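Local coordinates for protein Rio2 kinase (Chaetomium thermophilum, PDB 4GYI) that probably phosphorylates serine and threonine residues of proteins, binds ADP and magnesium, and has an ATPase-dependent role in maturation of the pre-40S ribosomal subunit, at residues H88-R93 with R185-M190; E108-I113 with L129-F134; R141-N146 with G150-L155. One frame throughout, in Å; residues are numbered along the deposited sequence. Where two conformers were deposited one is given.

How the contacts relate
From the N terminus the chain first builds the helix-turn-helix-type domain, whose last helix, 79-92, supplies H88-R93. It then enters the five-stranded kinase sheet at strand 98-105 and, after turning, gives E108-I113 on strand 109-115. Contact 2 closes the loop back to that strand from L129-F134, just after strand 121-127. Contact 3 follows in series, joining the end of strand 142-143 and the loop after it to helix 149-172; the two contacts touch where 131-132 pairs with 142-143, their centres about 11 Å apart. Contact 1 closes last, when strand 187-191 reaches back to helix 79-92. Its long loop encloses both others and ties the N-terminal domain to the kinase lobe.

Contact 1. Residues H88-R93 with R185-M190; sequences HTHAAR and RHTIVM
The last helix of the N-terminal winged-helix domain is seated here against the kinase N-lobe sheet, with T89 and H90 of helix 79-92 facing R185, T187 and V189 at and just before strand 187-191. H90 does most of the work. Its ring nitrogen NE2 donates to T187 OG1 at 2.7 Å, nearly straight at 163°, and the hydroxyl lies close to the imidazole plane. The same T187 OG1 is also hydrogen-bonded to the backbone oxygen of S184, so a buried hydroxyl has partners in both domains. With OG1 set between its backbone N and carbonyl carbon (chi1 73°), T187 brings the hydroxyl to the rim of the histidine ring. Two residues further along the strand, V189 lays a methyl over a face of that ring: CG2 stands 3.7 Å from the H90 ring centroid, close to the normal, a CH-pi contact. Edge and face of H90 are thus engaged by alternate residues of one strand, which should hinder the ring from turning. L124 and V96 pack around the same histidine. The second polar link joins two partly exposed residues. R185 reaches across with an extended chain, and its NH1 donates to T89 OG1 at 2.8 Å. That hydroxyl is bonded as well to the carbonyl of L85 one helical turn back, while R185 NE forms a salt bridge with E24, so a second element of the N-terminal domain steers the guanidinium. The strand goes on to M190 and S191 of the ADP pocket, so the inter-domain seam backs directly onto the strand that leads to the nucleotide. The guanidinium meets T89 edge-on, OG1 lying 12° out of its plane.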
loop_
_atom_site.group_PDB
_atom_site.type_symbol
_atom_site.label_atom_id
_atom_site.label_comp_id
_atom_site.label_asym_id
_atom_site.label_seq_id
_atom_site.Cartn_x
_atom_site.Cartn_y
_atom_site.Cartn_z
ATOM N N HIS A 88 1.372 -15.014 7.522
ATOM C CA HIS A 88 1.104 -15.852 8.681
ATOM C C HIS A 88 0.122 -15.162 9.627
ATOM O O HIS A 88 -0.827 -15.771 10.136
ATOM C CB HIS A 88 2.416 -16.137 9.403
ATOM C CG HIS A 88 2.333 -17.270 10.370
ATOM N ND1 HIS A 88 2.126 -18.573 9.971
ATOM C CD2 HIS A 88 2.418 -17.296 11.720
ATOM C CE1 HIS A 88 2.093 -19.355 11.033
ATOM N NE2 HIS A 88 2.268 -18.606 12.107
ATOM N N THR A 89 0.351 -13.875 9.845
ATOM C CA THR A 89 -0.525 -13.082 10.685
ATOM C C THR A 89 -1.922 -13.003 10.070
ATOM O O THR A 89 -2.920 -13.170 10.775
ATOM C CB THR A 89 0.061 -11.677 10.911
ATOM O OG1 THR A 89 1.278 -11.800 11.645
ATOM C CG2 THR A 89 -0.898 -10.784 11.687
ATOM N N HIS A 90 -2.000 -12.768 8.762
ATOM C CA HIS A 90 -3.308 -12.731 8.102
ATOM C C HIS A 90 -4.009 -14.097 8.170
ATOM O O HIS A 90 -5.221 -14.167 8.334
ATOM C CB HIS A 90 -3.190 -12.299 6.642
ATOM C CG HIS A 90 -2.764 -10.878 6.455
ATOM N ND1 HIS A 90 -3.417 -9.821 7.052
ATOM C CD2 HIS A 90 -1.766 -10.337 5.715
ATOM C CE1 HIS A 90 -2.830 -8.690 6.699
ATOM N NE2 HIS A 90 -1.824 -8.974 5.889
ATOM N N ALA A 91 -3.240 -15.173 8.025
ATOM C CA ALA A 91 -3.784 -16.519 8.130
ATOM C C ALA A 91 -4.312 -16.775 9.531
ATOM O O ALA A 91 -5.427 -17.288 9.699
ATOM C CB ALA A 91 -2.718 -17.549 7.787
ATOM N N ALA A 92 -3.501 -16.423 10.534
ATOM C CA ALA A 92 -3.806 -16.757 11.927
ATOM C C ALA A 92 -5.038 -16.016 12.410
ATOM O O ALA A 92 -5.821 -16.553 13.193
ATOM C CB ALA A 92 -2.624 -16.452 12.821
ATOM N N ARG A 93 -5.212 -14.789 11.920
ATOM C CA ARG A 93 -6.385 -13.982 12.245
ATOM C C ARG A 93 -7.548 -14.337 11.337
ATOM O O ARG A 93 -8.624 -13.761 11.464
ATOM C CB ARG A 93 -6.078 -12.481 12.113
ATOM C CG ARG A 93 -4.896 -11.998 12.944
ATOM C CD ARG A 93 -4.970 -10.490 13.218
ATOM N NE ARG A 93 -3.721 -9.971 13.777
ATOM C CZ ARG A 93 -3.376 -10.057 15.062
ATOM N NH1 ARG A 93 -4.189 -10.643 15.935
ATOM N NH2 ARG A 93 -2.216 -9.558 15.478
ATOM N N ARG A 185 2.125 -5.269 9.177
ATOM C CA ARG A 185 3.439 -4.860 8.692
ATOM C C ARG A 185 3.321 -3.993 7.418
ATOM O O ARG A 185 2.677 -2.938 7.434
ATOM C CB ARG A 185 4.329 -6.092 8.482
ATOM C CG ARG A 185 4.581 -6.854 9.764
ATOM C CD ARG A 185 4.983 -8.286 9.480
ATOM N NE ARG A 185 5.371 -9.029 10.680
ATOM C CZ ARG A 185 4.551 -9.816 11.376
ATOM N NH1 ARG A 185 3.281 -9.959 11.019
ATOM N NH2 ARG A 185 5.002 -10.452 12.429
ATOM N N HIS A 186 3.898 -4.459 6.314
ATOM C CA HIS A 186 3.858 -3.713 5.050
ATOM C C HIS A 186 2.677 -4.091 4.139
ATOM O O HIS A 186 2.697 -3.814 2.932
ATOM C CB HIS A 186 5.170 -3.893 4.277
ATOM C CG HIS A 186 5.510 -5.323 3.956
ATOM N ND1 HIS A 186 5.294 -6.364 4.837
ATOM C CD2 HIS A 186 6.082 -5.878 2.861
ATOM C CE1 HIS A 186 5.715 -7.496 4.298
ATOM N NE2 HIS A 186 6.188 -7.232 3.095
ATOM N N THR A 187 1.653 -4.724 4.698
ATOM C CA THR A 187 0.617 -5.298 3.843
ATOM C C THR A 187 -0.773 -4.833 4.213
ATOM O O THR A 187 -1.034 -4.484 5.363
ATOM C CB THR A 187 0.655 -6.852 3.842
ATOM O OG1 THR A 187 0.162 -7.354 5.095
ATOM C CG2 THR A 187 2.063 -7.341 3.632
ATOM N N ILE A 188 -1.672 -4.826 3.237
ATOM C CA ILE A 188 -3.060 -4.534 3.532
ATOM C C ILE A 188 -3.906 -5.558 2.834
ATOM O O ILE A 188 -3.610 -5.912 1.696
ATOM C CB ILE A 188 -3.488 -3.157 3.008
ATOM C CG1 ILE A 188 -2.746 -2.044 3.753
ATOM C CG2 ILE A 188 -5.011 -2.970 3.164
ATOM C CD1 ILE A 188 -3.123 -0.654 3.274
ATOM N N VAL A 189 -4.941 -6.042 3.516
ATOM C CA VAL A 189 -5.943 -6.870 2.876
ATOM C C VAL A 189 -7.160 -5.993 2.705
ATOM O O VAL A 189 -7.591 -5.360 3.652
ATOM C CB VAL A 189 -6.310 -8.115 3.720
ATOM C CG1 VAL A 189 -7.467 -8.864 3.078
ATOM C CG2 VAL A 189 -5.115 -9.038 3.856
ATOM N N MET A 190 -7.699 -5.916 1.493
ATOM C CA MET A 190 -8.852 -5.067 1.267
ATOM C C MET A 190 -9.812 -5.764 0.299
ATOM O O MET A 190 -9.431 -6.729 -0.366
ATOM C CB MET A 190 -8.394 -3.732 0.675
ATOM C CG MET A 190 -7.943 -3.856 -0.775
ATOM S SD MET A 190 -7.223 -2.356 -1.460
ATOM C CE MET A 190 -5.544 -2.463 -0.881
#

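Contact 2. Residues E108-I113 with L129-F134; sequences ESDIMI and LGRISF. With ADP (adenosine-5'-diphosphate), chain B; EDO (1,2-ethanediol), chain D.
D110 OD2 is held by two arginines: R131 NH2 donates to it at 3.1 Å, from the syn side, and R128 NE forms a second salt bridge with the same oxygen. The other carboxylate oxygen, OD1, takes R131 NH1 at 2.9 Å with an almost straight bond of 166°. R131 therefore approaches end-on, one nitrogen to each oxygen, with both acceptors near the guanidinium plane. The fit is not coplanar, since carboxylate and guanidinium are turned 41° apart and OD1 is met from above its own plane. A bend at the third torsion of R131 (chi3 -70°) swings the guanidinium over to the aspartate. R131 NH1 has a further acceptor in the backbone oxygen of G106, so the arginine fastens both the strand and the turn before it. Two arginines at one buried carboxylate would be expected to keep D110 ionised. The residues before and after D110, S109 and I111, face the nucleotide. S109 OG approaches ADP O1B at a modelled distance too short to be taken literally, though a hydrogen bond there agrees with its place in the ADP site. I111 lies along the sugar, CG1 being 3.7 Å from ADP O4' and CD1 3.7 Å from ADP O5'. At the other end L129 turns its carbonyl to a 1,2-ethanediol molecule, with EDO O1 2.9 Å from L129 O, while its side chain packs on W152, L155 and A159 of helix 149-172. K125 NZ, from the neighbouring strand 121-127, also binds the ADP. The arrangement belongs to the kinase N-lobe, where the glycine-rich, phosphate-binding turn between strands 98-105 and 109-115 is braced by charged side chains from beyond strand 121-127.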
loop_
_atom_site.group_PDB
_atom_site.type_symbol
_atom_site.label_atom_id
_atom_site.label_comp_id
_atom_site.label_asym_id
_atom_site.label_seq_id
_atom_site.Cartn_x
_atom_site.Cartn_y
_atom_site.Cartn_z
ATOM N N GLU A 108 5.821 0.215 -7.141
ATOM C CA GLU A 108 5.929 0.501 -5.714
ATOM C C GLU A 108 5.151 -0.455 -4.815
ATOM O O GLU A 108 5.215 -0.352 -3.587
ATOM C CB GLU A 108 5.610 1.972 -5.398
ATOM C CG GLU A 108 4.402 2.542 -6.109
ATOM C CD GLU A 108 4.770 3.702 -7.025
ATOM O OE1 GLU A 108 5.861 3.664 -7.622
ATOM O OE2 GLU A 108 3.978 4.655 -7.139
ATOM N N SER A 109 4.475 -1.428 -5.403
ATOM C CA SER A 109 3.768 -2.413 -4.587
ATOM C C SER A 109 3.466 -3.677 -5.377
ATOM O O SER A 109 3.487 -3.661 -6.599
ATOM C CB SER A 109 2.462 -1.819 -4.048
ATOM O OG SER A 109 1.478 -1.807 -5.071
ATOM N N ASP A 110 3.199 -4.774 -4.674
ATOM C CA ASP A 110 2.717 -5.993 -5.317
ATOM C C ASP A 110 1.241 -6.225 -4.966
ATOM O O ASP A 110 0.835 -6.075 -3.819
ATOM C CB ASP A 110 3.546 -7.208 -4.884
ATOM C CG ASP A 110 4.958 -7.199 -5.468
ATOM O OD1 ASP A 110 5.146 -6.630 -6.567
ATOM O OD2 ASP A 110 5.878 -7.759 -4.826
ATOM N N ILE A 111 0.438 -6.575 -5.960
ATOM C CA ILE A 111 -0.981 -6.802 -5.743
ATOM C C ILE A 111 -1.255 -8.290 -5.927
ATOM O O ILE A 111 -0.960 -8.851 -6.975
ATOM C CB ILE A 111 -1.835 -5.996 -6.735
ATOM C CG1 ILE A 111 -1.443 -4.520 -6.706
ATOM C CG2 ILE A 111 -3.316 -6.166 -6.436
ATOM C CD1 ILE A 111 -1.792 -3.818 -5.408
ATOM N N MET A 112 -1.803 -8.925 -4.898
ATOM C CA MET A 112 -2.115 -10.352 -4.947
ATOM C C MET A 112 -3.599 -10.514 -4.725
ATOM O O MET A 112 -4.217 -9.704 -4.060
ATOM C CB MET A 112 -1.381 -11.104 -3.826
ATOM C CG MET A 112 0.140 -11.114 -3.960
ATOM S SD MET A 112 0.827 -12.747 -3.659
ATOM C CE MET A 112 0.875 -12.776 -1.874
ATOM N N ILE A 113 -4.177 -11.570 -5.266
ATOM C CA ILE A 113 -5.550 -11.877 -4.931
ATOM C C ILE A 113 -5.479 -12.954 -3.903
ATOM O O ILE A 113 -4.715 -13.900 -4.056
ATOM C CB ILE A 113 -6.335 -12.365 -6.140
ATOM C CG1 ILE A 113 -6.452 -11.233 -7.159
ATOM C CG2 ILE A 113 -7.731 -12.775 -5.729
ATOM C CD1 ILE A 113 -5.310 -11.163 -8.137
ATOM N N LEU A 129 8.503 -0.046 -1.161
ATOM C CA LEU A 129 9.326 1.156 -1.245
ATOM C C LEU A 129 10.801 0.748 -1.396
ATOM O O LEU A 129 11.231 -0.215 -0.783
ATOM C CB LEU A 129 9.139 2.017 0.023
ATOM C CG LEU A 129 7.941 2.976 0.083
ATOM C CD1 LEU A 129 6.641 2.246 -0.169
ATOM C CD2 LEU A 129 7.864 3.656 1.428
ATOM N N GLY A 130 11.561 1.456 -2.225
ATOM C CA GLY A 130 12.973 1.151 -2.409
ATOM C C GLY A 130 13.285 0.274 -3.608
ATOM O O GLY A 130 14.447 0.158 -4.029
ATOM N N ARG A 131 12.254 -0.364 -4.151
ATOM C CA ARG A 131 12.437 -1.326 -5.242
ATOM C C ARG A 131 12.918 -0.629 -6.503
ATOM O O ARG A 131 12.397 0.410 -6.872
ATOM C CB ARG A 131 11.137 -2.082 -5.522
ATOM C CG ARG A 131 10.952 -2.517 -6.963
ATOM C CD ARG A 131 9.588 -3.180 -7.156
ATOM N NE ARG A 131 9.515 -4.481 -6.495
ATOM C CZ ARG A 131 8.400 -5.199 -6.387
ATOM N NH1 ARG A 131 7.255 -4.735 -6.876
ATOM N NH2 ARG A 131 8.425 -6.379 -5.787
ATOM N N ILE A 132 13.933 -1.195 -7.151
ATOM C CA ILE A 132 14.441 -0.625 -8.393
ATOM C C ILE A 132 14.770 -1.784 -9.323
ATOM O O ILE A 132 15.123 -2.864 -8.863
ATOM C CB ILE A 132 15.698 0.278 -8.120
ATOM C CG1 ILE A 132 16.302 0.816 -9.408
ATOM C CG2 ILE A 132 16.774 -0.486 -7.325
ATOM C CD1 ILE A 132 17.549 1.625 -9.174
ATOM N N SER A 133 14.637 -1.584 -10.624
ATOM C CA SER A 133 15.058 -2.617 -11.568
ATOM C C SER A 133 16.227 -2.154 -12.424
ATOM O O SER A 133 16.308 -0.991 -12.824
ATOM C CB SER A 133 13.890 -3.085 -12.447
ATOM O OG SER A 133 13.064 -2.000 -12.835
ATOM N N PHE A 134 17.132 -3.081 -12.708
ATOM C CA PHE A 134 18.308 -2.776 -13.500
ATOM C C PHE A 134 18.253 -3.404 -14.883
ATOM O O PHE A 134 17.868 -4.557 -15.025
ATOM C CB PHE A 134 19.551 -3.263 -12.772
ATOM C CG PHE A 134 19.931 -2.414 -11.609
ATOM C CD1 PHE A 134 20.865 -1.399 -11.761
ATOM C CD2 PHE A 134 19.352 -2.621 -10.362
ATOM C CE1 PHE A 134 21.232 -0.606 -10.684
ATOM C CE2 PHE A 134 19.705 -1.835 -9.282
ATOM C CZ PHE A 134 20.648 -0.821 -9.443
HETATM P PB ADP B . 0.381 0.804 -6.585
HETATM O O1B ADP B . 1.510 -0.169 -6.823
HETATM O O2B ADP B . 0.037 1.780 -7.683
HETATM O O3B ADP B . 0.660 1.476 -5.167
HETATM P PA ADP B . -2.466 0.389 -6.327
HETATM O O1A ADP B . -2.540 1.625 -7.183
HETATM O O2A ADP B . -3.116 0.435 -4.950
HETATM O O3A ADP B . -0.930 -0.083 -6.198
HETATM O "O5'" ADP B . -3.028 -0.825 -7.202
HETATM C "C5'" ADP B . -2.425 -1.121 -8.469
HETATM C "C4'" ADP B . -3.458 -1.764 -9.392
HETATM O "O4'" ADP B . -4.036 -2.925 -8.767
HETATM C "C3'" ADP B . -4.653 -0.871 -9.726
HETATM O "O3'" ADP B . -4.428 -0.004 -10.843
HETATM C "C2'" ADP B . -5.759 -1.866 -10.003
HETATM O "O2'" ADP B . -5.582 -2.456 -11.296
HETATM C "C1'" ADP B . -5.440 -2.987 -9.046
HETATM N N9 ADP B . -6.115 -2.867 -7.739
HETATM C C8 ADP B . -5.549 -2.413 -6.605
HETATM N N7 ADP B . -6.418 -2.475 -5.560
HETATM C C5 ADP B . -7.558 -3.000 -6.055
HETATM C C6 ADP B . -8.879 -3.356 -5.509
HETATM N N6 ADP B . -9.148 -3.157 -4.202
HETATM N N1 ADP B . -9.789 -3.882 -6.353
HETATM C C2 ADP B . -9.529 -4.101 -7.661
HETATM N N3 ADP B . -8.350 -3.807 -8.224
HETATM C C4 ADP B . -7.353 -3.260 -7.484
HETATM C C1 EDO D . 10.596 -3.354 1.326
HETATM O O1 EDO D . 9.844 -2.306 0.707
HETATM C C2 EDO D . 9.890 -4.675 1.069
HETATM O O2 EDO D . 8.526 -4.514 1.414
#

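Contact 3. Residues R141-N146 with G150-L155; sequences RDYLRN and GSWMYL
Strand 142-143 leaves its antiparallel pairing with 131-132 and runs past the first turns of helix 149-172, the helix that corresponds to alpha-C of the protein kinase fold, with Y143 CA and W152 CA 8.2 Å apart. A classic beta bulge, in which R141 and D142 both face I132, precedes the meeting point. W152 carries the whole helical side of the contact. Its indole NE1 donates to the backbone oxygen of L144 at 2.8 Å, with an N-H...O angle of 155°; the donor sits in the carbonyl plane and the oxygen lies at the indole edge. L144 N in turn bonds to G130 O, just before the paired strand 131-132, so both the N-H and the C=O of this residue are used. Placing CG anti to the carbonyl carbon (chi1 -71°) sends the indole out from the helix toward this backbone. Apolar contacts flank the bond: Y143 CB lies 4.2 Å from W152 CD1, and L144 CB is 4.0 Å from W152 CZ2. The Y143 ring meets the five-membered ring obliquely and is itself stacked on Y79 from the N-terminal domain. In this way the strand, the kinase helix and helix 79-92 come together around Y143, W152 and Y79. A leucine in place of W152 would probably leave the L144 carbonyl without its indole donor and open a gap beside Y143 and the L144 side chain. N146 comes in at the CZ2 corner of the benzo ring, the two side chains crossing at about a right angle, its amide tilted 27° from the ring plane, and its ND2 is hydrogen-bonded to E338 of helix 326-341. The amide oxygen N146 OD1 stops 3.4 Å from W152 CZ2.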
loop_
_atom_site.group_PDB
_atom_site.type_symbol
_atom_site.label_atom_id
_atom_site.label_comp_id
_atom_site.label_asym_id
_atom_site.label_seq_id
_atom_site.Cartn_x
_atom_site.Cartn_y
_atom_site.Cartn_z
ATOM N N ARG A 141 13.559 -5.318 -9.244
ATOM C CA ARG A 141 14.195 -6.598 -8.940
ATOM C C ARG A 141 15.358 -6.479 -7.941
ATOM O O ARG A 141 16.089 -7.446 -7.710
ATOM C CB ARG A 141 14.641 -7.299 -10.217
ATOM N N ASP A 142 15.519 -5.278 -7.386
ATOM C CA ASP A 142 16.552 -4.975 -6.400
ATOM C C ASP A 142 16.051 -3.830 -5.523
ATOM O O ASP A 142 15.031 -3.213 -5.829
ATOM C CB ASP A 142 17.856 -4.550 -7.086
ATOM C CG ASP A 142 18.497 -5.669 -7.898
ATOM O OD1 ASP A 142 18.226 -5.758 -9.115
ATOM O OD2 ASP A 142 19.284 -6.450 -7.325
ATOM N N TYR A 143 16.763 -3.542 -4.434
ATOM C CA TYR A 143 16.465 -2.372 -3.630
ATOM C C TYR A 143 17.624 -1.405 -3.631
ATOM O O TYR A 143 18.787 -1.798 -3.566
ATOM C CB TYR A 143 16.047 -2.766 -2.214
ATOM C CG TYR A 143 14.690 -3.408 -2.216
ATOM C CD1 TYR A 143 13.561 -2.697 -1.822
ATOM C CD2 TYR A 143 14.528 -4.721 -2.658
ATOM C CE1 TYR A 143 12.311 -3.286 -1.836
ATOM C CE2 TYR A 143 13.287 -5.316 -2.682
ATOM C CZ TYR A 143 12.180 -4.601 -2.269
ATOM O OH TYR A 143 10.947 -5.210 -2.295
ATOM N N LEU A 144 17.281 -0.134 -3.726
ATOM C CA LEU A 144 18.258 0.933 -3.757
ATOM C C LEU A 144 19.070 0.943 -2.473
ATOM O O LEU A 144 18.516 1.060 -1.378
ATOM C CB LEU A 144 17.530 2.264 -3.930
ATOM C CG LEU A 144 18.435 3.492 -3.882
ATOM C CD1 LEU A 144 19.436 3.350 -4.985
ATOM C CD2 LEU A 144 17.610 4.757 -4.054
ATOM N N ARG A 145 20.386 0.818 -2.602
ATOM C CA ARG A 145 21.237 0.701 -1.422
ATOM C C ARG A 145 21.657 2.016 -0.745
ATOM O O ARG A 145 22.694 2.049 -0.089
ATOM C CB ARG A 145 22.481 -0.145 -1.730
ATOM C CG ARG A 145 22.419 -1.558 -1.191
ATOM C CD ARG A 145 21.864 -2.555 -2.202
ATOM N NE ARG A 145 22.918 -3.181 -2.996
ATOM C CZ ARG A 145 22.739 -4.235 -3.790
ATOM N NH1 ARG A 145 21.540 -4.803 -3.892
ATOM N NH2 ARG A 145 23.762 -4.721 -4.484
ATOM N N ASN A 146 20.885 3.095 -0.893
ATOM C CA ASN A 146 21.148 4.270 -0.062
ATOM C C ASN A 146 20.498 4.102 1.310
ATOM O O ASN A 146 20.650 4.949 2.180
ATOM C CB ASN A 146 20.692 5.574 -0.714
ATOM C CG ASN A 146 19.192 5.620 -0.941
ATOM O OD1 ASN A 146 18.469 4.681 -0.607
ATOM N ND2 ASN A 146 18.722 6.710 -1.514
ATOM N N GLY A 150 16.478 -3.021 6.577
ATOM C CA GLY A 150 15.593 -2.699 7.679
ATOM C C GLY A 150 14.930 -1.348 7.477
ATOM O O GLY A 150 13.778 -1.167 7.840
ATOM N N SER A 151 15.639 -0.393 6.889
ATOM C CA SER A 151 15.029 0.919 6.650
ATOM C C SER A 151 13.918 0.839 5.608
ATOM O O SER A 151 12.848 1.414 5.808
ATOM C CB SER A 151 16.061 1.976 6.247
ATOM O OG SER A 151 17.065 2.109 7.234
ATOM N N TRP A 152 14.148 0.128 4.505
ATOM C CA TRP A 152 13.083 -0.027 3.497
ATOM C C TRP A 152 11.857 -0.746 4.050
ATOM O O TRP A 152 10.730 -0.378 3.749
ATOM C CB TRP A 152 13.579 -0.740 2.239
ATOM C CG TRP A 152 14.511 0.095 1.403
ATOM C CD1 TRP A 152 15.792 -0.211 1.067
ATOM C CD2 TRP A 152 14.235 1.375 0.818
ATOM N NE1 TRP A 152 16.328 0.791 0.297
ATOM C CE2 TRP A 152 15.390 1.774 0.122
ATOM C CE3 TRP A 152 13.123 2.221 0.811
ATOM C CZ2 TRP A 152 15.477 2.998 -0.568
ATOM C CZ3 TRP A 152 13.208 3.437 0.115
ATOM C CH2 TRP A 152 14.379 3.813 -0.553
ATOM N N MET A 153 12.101 -1.761 4.871
ATOM C CA MET A 153 11.040 -2.518 5.522
ATOM C C MET A 153 10.255 -1.613 6.433
ATOM O O MET A 153 9.036 -1.634 6.416
ATOM C CB MET A 153 11.617 -3.673 6.346
ATOM C CG MET A 153 12.062 -4.852 5.508
ATOM S SD MET A 153 12.807 -6.105 6.584
ATOM C CE MET A 153 13.260 -7.314 5.378
ATOM N N TYR A 154 10.964 -0.803 7.222
ATOM C CA TYR A 154 10.322 0.153 8.120
ATOM C C TYR A 154 9.450 1.137 7.355
ATOM O O TYR A 154 8.341 1.440 7.781
ATOM C CB TYR A 154 11.395 0.887 8.925
ATOM C CG TYR A 154 11.064 2.274 9.454
ATOM C CD1 TYR A 154 10.354 2.446 10.637
ATOM C CD2 TYR A 154 11.539 3.411 8.808
ATOM C CE1 TYR A 154 10.097 3.725 11.153
ATOM C CE2 TYR A 154 11.292 4.690 9.304
ATOM C CZ TYR A 154 10.568 4.841 10.478
ATOM O OH TYR A 154 10.318 6.108 10.962
ATOM N N LEU A 155 9.955 1.626 6.223
ATOM C CA LEU A 155 9.231 2.607 5.422
ATOM C C LEU A 155 7.980 2.004 4.783
ATOM O O LEU A 155 6.953 2.673 4.652
ATOM C CB LEU A 155 10.146 3.158 4.341
ATOM C CG LEU A 155 11.243 4.076 4.900
ATOM C CD1 LEU A 155 12.365 4.280 3.883
ATOM C CD2 LEU A 155 10.649 5.443 5.361
#